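Local structure of Non-structural polyprotein (Sindbis virus, 4GUA) at residues Q357-V362 against H441-V446. The protein is an alphavirus replication precursor whose nsP2 cysteine protease region probably cleaves the polyprotein, joined to an nsP3 macro domain and a zinc-binding domain. Residues are numbered along the deposited sequence; the frame is centred on the assembly and turned at random.
Sequences QEEAVV and HNIKSV
Ala360 and Val446 form a parallel bridge at the start of two neighbouring strands of the macro domain's mixed sheet, and the residues leading into them illustrate how side chains can take over where strand pairing begins. The first rung is a backbone bond from Ala360 N to Ser445 O at 3.1 Å, and Ala360 and Val362 go on to backbone hydrogen bonds with Ala447. Just ahead of it, each segment lends a side chain to the other's backbone. Ser445 OG, facing the start of the partner strand, accepts the N-H of Glu359 at 2.7 Å in a nearly straight bond (169°). In return, Glu359 extends to the backbone of Lys444, whose N-H comes down on OE1 from above the carboxylate plane, 56° out of it, with Lys444 N 3.1 Å from Glu359 OE1. Glu359 can span this distance because its chain is fully extended, CG anti to the backbone N (chi1 178°). Its other oxygen, OE2, makes a salt bridge to Lys406, which probably favours the charged form of the carboxylate. Beside these polar bonds the contact turns apolar: Ala360 CB meets the branch methyl CG2 of Ile443 at 3.7 Å, and further along the strands Val362 CG2 touches Val446 CG2, also at 3.7 Å. Glu358 lays its CB and CG against Ser445 CB and then, bent at chi2, turns its carboxylate away to Thr482 (through OE2) and Tyr484 (through OE1) of strand 480-484. The segment 441-446 follows helix 420-440, which a Schellman motif closes with Asn442 at positive phi; Ile443 and Val362 pack on that helix through Val438 and Val434, while strand 405-410 flanks strand 360-364 across from strand 445-448.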
ATOM      1  N   GLN A 357     -26.639 -12.060 -14.793  1.00 89.77           N
ATOM      2  CA  GLN A 357     -27.065 -10.662 -14.756  1.00 86.36           C
ATOM      3  C   GLN A 357     -25.959  -9.711 -14.286  1.00 78.42           C
ATOM      4  O   GLN A 357     -26.166  -8.503 -14.233  1.00 77.12           O
ATOM      5  CB  GLN A 357     -28.287 -10.510 -13.842  1.00 91.60           C
ATOM      6  CG  GLN A 357     -29.572 -11.115 -14.394  1.00 95.99           C
ATOM      7  CD  GLN A 357     -30.016 -10.457 -15.691  1.00101.20           C
ATOM      8  OE1 GLN A 357     -30.280  -9.252 -15.728  1.00105.82           O
ATOM      9  NE2 GLN A 357     -30.099 -11.243 -16.762  1.00 96.19           N
ATOM     10  N   GLU A 358     -24.793 -10.246 -13.934  1.00 78.73           N
ATOM     11  CA  GLU A 358     -23.703  -9.422 -13.406  1.00 77.16           C
ATOM     12  C   GLU A 358     -23.059  -8.599 -14.516  1.00 71.89           C
ATOM     13  O   GLU A 358     -23.075  -9.011 -15.671  1.00 74.96           O
ATOM     14  CB  GLU A 358     -22.649 -10.296 -12.724  1.00 81.87           C
ATOM     15  CG  GLU A 358     -23.076 -10.880 -11.383  1.00 86.43           C
ATOM     16  CD  GLU A 358     -24.115 -11.973 -11.509  1.00 89.51           C
ATOM     17  OE1 GLU A 358     -24.126 -12.668 -12.547  1.00 91.27           O
ATOM     18  OE2 GLU A 358     -24.914 -12.147 -10.561  1.00 88.25           O
ATOM     19  N   GLU A 359     -22.482  -7.450 -14.164  1.00 69.64           N
ATOM     20  CA  GLU A 359     -21.938  -6.510 -15.155  1.00 62.21           C
ATOM     21  C   GLU A 359     -20.890  -7.141 -16.065  1.00 66.17           C
ATOM     22  O   GLU A 359     -20.862  -6.882 -17.273  1.00 69.47           O
ATOM     23  CB  GLU A 359     -21.333  -5.281 -14.473  1.00 54.96           C
ATOM     24  CG  GLU A 359     -20.701  -4.298 -15.452  1.00 61.33           C
ATOM     25  CD  GLU A 359     -20.164  -3.041 -14.784  1.00 69.60           C
ATOM     26  OE1 GLU A 359     -20.594  -2.730 -13.646  1.00 71.30           O
ATOM     27  OE2 GLU A 359     -19.297  -2.372 -15.398  1.00 68.84           O
ATOM     28  N   ALA A 360     -20.008  -7.939 -15.477  1.00 63.94           N
ATOM     29  CA  ALA A 360     -18.987  -8.625 -16.250  1.00 60.85           C
ATOM     30  C   ALA A 360     -19.022 -10.114 -15.950  1.00 65.05           C
ATOM     31  O   ALA A 360     -19.365 -10.537 -14.846  1.00 65.51           O
ATOM     32  CB  ALA A 360     -17.616  -8.053 -15.934  1.00 57.35           C
ATOM     33  N   VAL A 361     -18.660 -10.910 -16.945  1.00 66.65           N
ATOM     34  CA  VAL A 361     -18.585 -12.347 -16.776  1.00 69.15           C
ATOM     35  C   VAL A 361     -17.173 -12.793 -17.113  1.00 68.00           C
ATOM     36  O   VAL A 361     -16.571 -12.312 -18.076  1.00 65.28           O
ATOM     37  CB  VAL A 361     -19.592 -13.070 -17.693  1.00 68.93           C
ATOM     38  CG1 VAL A 361     -19.317 -12.753 -19.157  1.00 70.60           C
ATOM     39  CG2 VAL A 361     -19.555 -14.567 -17.447  1.00 67.46           C
ATOM     40  N   VAL A 362     -16.654 -13.727 -16.326  1.00 62.48           N
ATOM     41  CA  VAL A 362     -15.301 -14.219 -16.522  1.00 59.94           C
ATOM     42  C   VAL A 362     -15.374 -15.577 -17.182  1.00 65.97           C
ATOM     43  O   VAL A 362     -16.092 -16.466 -16.726  1.00 68.82           O
ATOM     44  CB  VAL A 362     -14.538 -14.356 -15.193  1.00 60.14           C
ATOM     45  CG1 VAL A 362     -13.241 -15.133 -15.398  1.00 54.04           C
ATOM     46  CG2 VAL A 362     -14.269 -12.985 -14.582  1.00 60.61           C
ATOM     47  N   HIS A 441     -11.809  -0.796 -14.315  1.00 48.79           N
ATOM     48  CA  HIS A 441     -13.045  -0.421 -15.001  1.00 46.27           C
ATOM     49  C   HIS A 441     -14.236  -0.175 -14.084  1.00 52.49           C
ATOM     50  O   HIS A 441     -15.354  -0.001 -14.558  1.00 52.68           O
ATOM     51  CB  HIS A 441     -13.371  -1.445 -16.078  1.00 51.77           C
ATOM     52  CG  HIS A 441     -12.376  -1.445 -17.194  1.00 58.62           C
ATOM     53  ND1 HIS A 441     -11.285  -2.285 -17.218  1.00 64.39           N
ATOM     54  CD2 HIS A 441     -12.282  -0.674 -18.303  1.00 58.50           C
ATOM     55  CE1 HIS A 441     -10.573  -2.047 -18.305  1.00 64.17           C
ATOM     56  NE2 HIS A 441     -11.156  -1.074 -18.980  1.00 63.58           N
ATOM     57  N   ASN A 442     -13.994  -0.196 -12.777  1.00 61.92           N
ATOM     58  CA  ASN A 442     -15.045  -0.007 -11.779  1.00 59.74           C
ATOM     59  C   ASN A 442     -16.252  -0.901 -12.020  1.00 59.71           C
ATOM     60  O   ASN A 442     -17.393  -0.445 -12.009  1.00 64.51           O
ATOM     61  CB  ASN A 442     -15.497   1.447 -11.724  1.00 61.58           C
ATOM     62  CG  ASN A 442     -16.272   1.756 -10.460  1.00 64.36           C
ATOM     63  OD1 ASN A 442     -16.196   1.014  -9.481  1.00 66.23           O
ATOM     64  ND2 ASN A 442     -17.033   2.842 -10.478  1.00 67.37           N
ATOM     65  N   ILE A 443     -15.981  -2.178 -12.242  1.00 58.93           N
ATOM     66  CA  ILE A 443     -17.017  -3.171 -12.443  1.00 60.85           C
ATOM     67  C   ILE A 443     -17.700  -3.485 -11.114  1.00 64.42           C
ATOM     68  O   ILE A 443     -17.045  -3.837 -10.130  1.00 63.37           O
ATOM     69  CB  ILE A 443     -16.412  -4.436 -13.055  1.00 61.62           C
ATOM     70  CG1 ILE A 443     -15.784  -4.083 -14.407  1.00 58.57           C
ATOM     71  CG2 ILE A 443     -17.469  -5.531 -13.182  1.00 63.09           C
ATOM     72  CD1 ILE A 443     -15.198  -5.251 -15.137  1.00 58.25           C
ATOM     73  N   LYS A 444     -19.019  -3.332 -11.094  1.00 64.77           N
ATOM     74  CA  LYS A 444     -19.797  -3.438  -9.864  1.00 67.94           C
ATOM     75  C   LYS A 444     -20.117  -4.888  -9.461  1.00 64.39           C
ATOM     76  O   LYS A 444     -20.215  -5.211  -8.275  1.00 62.38           O
ATOM     77  CB  LYS A 444     -21.091  -2.633 -10.001  1.00 71.99           C
ATOM     78  CG  LYS A 444     -20.890  -1.153 -10.301  1.00 73.08           C
ATOM     79  CD  LYS A 444     -20.602  -0.372  -9.031  1.00 79.97           C
ATOM     80  CE  LYS A 444     -20.844   1.123  -9.215  1.00 83.32           C
ATOM     81  NZ  LYS A 444     -20.297   1.935  -8.083  1.00 85.84           N
ATOM     82  N   SER A 445     -20.302  -5.755 -10.449  1.00 58.34           N
ATOM     83  CA  SER A 445     -20.592  -7.156 -10.184  1.00 57.40           C
ATOM     84  C   SER A 445     -19.883  -8.022 -11.210  1.00 62.73           C
ATOM     85  O   SER A 445     -19.750  -7.640 -12.378  1.00 62.94           O
ATOM     86  CB  SER A 445     -22.095  -7.423 -10.269  1.00 55.08           C
ATOM     87  OG  SER A 445     -22.631  -6.934 -11.490  1.00 52.41           O
ATOM     88  N   VAL A 446     -19.448  -9.204 -10.793  1.00 59.09           N
ATOM     89  CA  VAL A 446     -18.753 -10.076 -11.718  1.00 61.34           C
ATOM     90  C   VAL A 446     -19.168 -11.527 -11.511  1.00 65.71           C
ATOM     91  O   VAL A 446     -19.237 -12.004 -10.382  1.00 70.40           O
ATOM     92  CB  VAL A 446     -17.221  -9.911 -11.582  1.00 55.86           C
ATOM     93  CG1 VAL A 446     -16.799 -10.059 -10.139  1.00 55.85           C
ATOM     94  CG2 VAL A 446     -16.495 -10.912 -12.461  1.00 60.26           C
TER